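Local coordinates for protein ribokinase (Arabidopsis thaliana, PDB 6ILS) that phosphorylates D-ribose at O-5 with ATP and magnesium, feeding ribose 5-phosphate into nucleotide and amino-acid synthesis or the pentose phosphate pathway, at residues E131-A136 with A154-K159. Residues are numbered along the deposited sequence; the frame is centred on the assembly and turned at random.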
loop_
_atom_site.group_PDB
_atom_site.type_symbol
_atom_site.label_atom_id
_atom_site.label_comp_id
_atom_site.label_asym_id
_atom_site.label_seq_id
_atom_site.Cartn_x
_atom_site.Cartn_y
_atom_site.Cartn_z
ATOM N N GLU B 131 -9.322 -19.593 24.281
ATOM C CA GLU B 131 -10.497 -19.453 25.136
ATOM C C GLU B 131 -11.685 -18.894 24.355
ATOM O O GLU B 131 -12.831 -19.273 24.601
ATOM C CB GLU B 131 -10.204 -18.554 26.336
ATOM C CG GLU B 131 -9.888 -17.111 25.956
ATOM C CD GLU B 131 -10.174 -16.132 27.076
ATOM O OE1 GLU B 131 -10.736 -16.559 28.113
ATOM O OE2 GLU B 131 -9.841 -14.936 26.915
ATOM N N ILE B 132 -11.414 -17.999 23.408
ATOM C CA ILE B 132 -12.502 -17.356 22.690
ATOM C C ILE B 132 -13.156 -18.349 21.737
ATOM O O ILE B 132 -14.377 -18.335 21.598
ATOM C CB ILE B 132 -12.041 -16.080 21.922
ATOM C CG1 ILE B 132 -13.246 -15.359 21.304
ATOM C CG2 ILE B 132 -10.980 -16.393 20.885
ATOM C CD1 ILE B 132 -14.368 -15.078 22.282
ATOM N N VAL B 133 -12.366 -19.234 21.125
ATOM C CA VAL B 133 -12.939 -20.214 20.211
ATOM C C VAL B 133 -13.716 -21.257 21.004
ATOM O O VAL B 133 -14.739 -21.763 20.545
ATOM C CB VAL B 133 -11.866 -20.888 19.305
ATOM C CG1 VAL B 133 -10.999 -19.825 18.632
ATOM C CG2 VAL B 133 -11.001 -21.871 20.063
ATOM N N ARG B 134 -13.264 -21.536 22.223
ATOM C CA ARG B 134 -13.983 -22.466 23.081
ATOM C C ARG B 134 -15.318 -21.898 23.567
ATOM O O ARG B 134 -16.206 -22.649 23.977
ATOM C CB ARG B 134 -13.102 -22.871 24.272
ATOM C CG ARG B 134 -11.956 -23.780 23.857
ATOM C CD ARG B 134 -11.238 -24.353 25.055
ATOM N NE ARG B 134 -10.104 -25.180 24.659
ATOM C CZ ARG B 134 -8.830 -24.818 24.785
ATOM N NH1 ARG B 134 -7.868 -25.648 24.400
ATOM N NH2 ARG B 134 -8.516 -23.637 25.310
ATOM N N ASN B 135 -15.467 -20.579 23.523
ATOM C CA ASN B 135 -16.738 -19.954 23.899
ATOM C C ASN B 135 -17.619 -19.598 22.702
ATOM O O ASN B 135 -18.683 -19.008 22.872
ATOM C CB ASN B 135 -16.500 -18.686 24.726
ATOM C CG ASN B 135 -15.938 -18.980 26.100
ATOM O OD1 ASN B 135 -15.977 -20.117 26.570
ATOM N ND2 ASN B 135 -15.424 -17.948 26.762
ATOM N N ALA B 136 -17.183 -19.945 21.496
ATOM C CA ALA B 136 -17.900 -19.511 20.296
ATOM C C ALA B 136 -19.249 -20.220 20.132
ATOM O O ALA B 136 -19.453 -21.318 20.653
ATOM C CB ALA B 136 -17.045 -19.743 19.066
ATOM N N ALA B 154 -9.525 -25.637 14.930
ATOM C CA ALA B 154 -10.607 -26.560 14.611
ATOM C C ALA B 154 -10.675 -27.680 15.647
ATOM O O ALA B 154 -11.751 -28.011 16.141
ATOM C CB ALA B 154 -10.420 -27.123 13.233
ATOM N N LYS B 155 -9.514 -28.230 15.999
ATOM C CA LYS B 155 -9.454 -29.306 16.996
ATOM C C LYS B 155 -9.933 -28.831 18.359
ATOM O O LYS B 155 -10.591 -29.573 19.088
ATOM C CB LYS B 155 -8.033 -29.870 17.097
ATOM C CG LYS B 155 -7.687 -30.759 15.925
ATOM C CD LYS B 155 -6.325 -31.409 16.064
ATOM C CE LYS B 155 -6.039 -32.251 14.832
ATOM N NZ LYS B 155 -4.793 -33.064 14.957
ATOM N N ALA B 156 -9.640 -27.577 18.689
ATOM C CA ALA B 156 -10.073 -27.007 19.963
ATOM C C ALA B 156 -11.588 -26.838 20.014
ATOM O O ALA B 156 -12.175 -26.745 21.092
ATOM C CB ALA B 156 -9.389 -25.666 20.215
ATOM N N VAL B 157 -12.227 -26.773 18.851
ATOM C CA VAL B 157 -13.666 -26.588 18.839
ATOM C C VAL B 157 -14.383 -27.919 18.827
ATOM O O VAL B 157 -15.291 -28.130 19.615
ATOM C CB VAL B 157 -14.146 -25.788 17.637
ATOM C CG1 VAL B 157 -15.621 -25.606 17.753
ATOM C CG2 VAL B 157 -13.459 -24.431 17.589
ATOM N N LYS B 158 -13.978 -28.794 17.908
ATOM C CA LYS B 158 -14.519 -30.149 17.818
ATOM C C LYS B 158 -14.640 -30.747 19.220
ATOM O O LYS B 158 -15.696 -31.261 19.598
ATOM C CB LYS B 158 -13.640 -31.028 16.916
ATOM N N LYS B 159 -13.575 -30.610 20.007
ATOM C CA LYS B 159 -13.580 -31.005 21.413
ATOM C C LYS B 159 -14.299 -29.989 22.309
ATOM O O LYS B 159 -13.916 -29.798 23.466
ATOM C CB LYS B 159 -12.144 -31.210 21.912
HETATM O O HOH W 1 -10.835 -27.484 23.265
#
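V133 and A156 meet where two helices lie side by side on the central beta-sheet of the PfkB ribokinase fold. The short helix 131-134 leads into strand 138-143, and helix 147-158 then connects that strand to its parallel neighbour 164-170, a beta-alpha-beta crossover of this alpha/beta fold. The nearest CA pair across the contact is R134 and V157, 5.9 Å apart.

V133 points its CB toward the second helix and works with both the branch and the stem of its side chain. With CG1 anti to the carbonyl carbon (chi1 -51°), CG2 falls between the backbone N and the carbonyl carbon and touches the methyl CB of A156 at 4.1 Å. One residue further along the same helix, V157 brings CG2 to 4.2 Å from V133 CB, and the same methyl lies 4.2 Å from V133 O. V157 has CG1 anti to its backbone N (chi1 -178°), which leaves CG2 as the methyl facing V133. V133 also packs on V8 of strand 5-8, and V157 touches V162.

The polar part of the contact belongs to R134. Its chain runs extended from CG to NE alongside A156, with CG 4.1 Å from A156 O. At the far end of the side chain, R134 NH1 makes a salt bridge with D127 OD2. A single water bridges the two helices: lying in the guanidinium plane at its edge, it accepts from R134 NE at 2.8 Å and donates to A156 O at 2.7 Å.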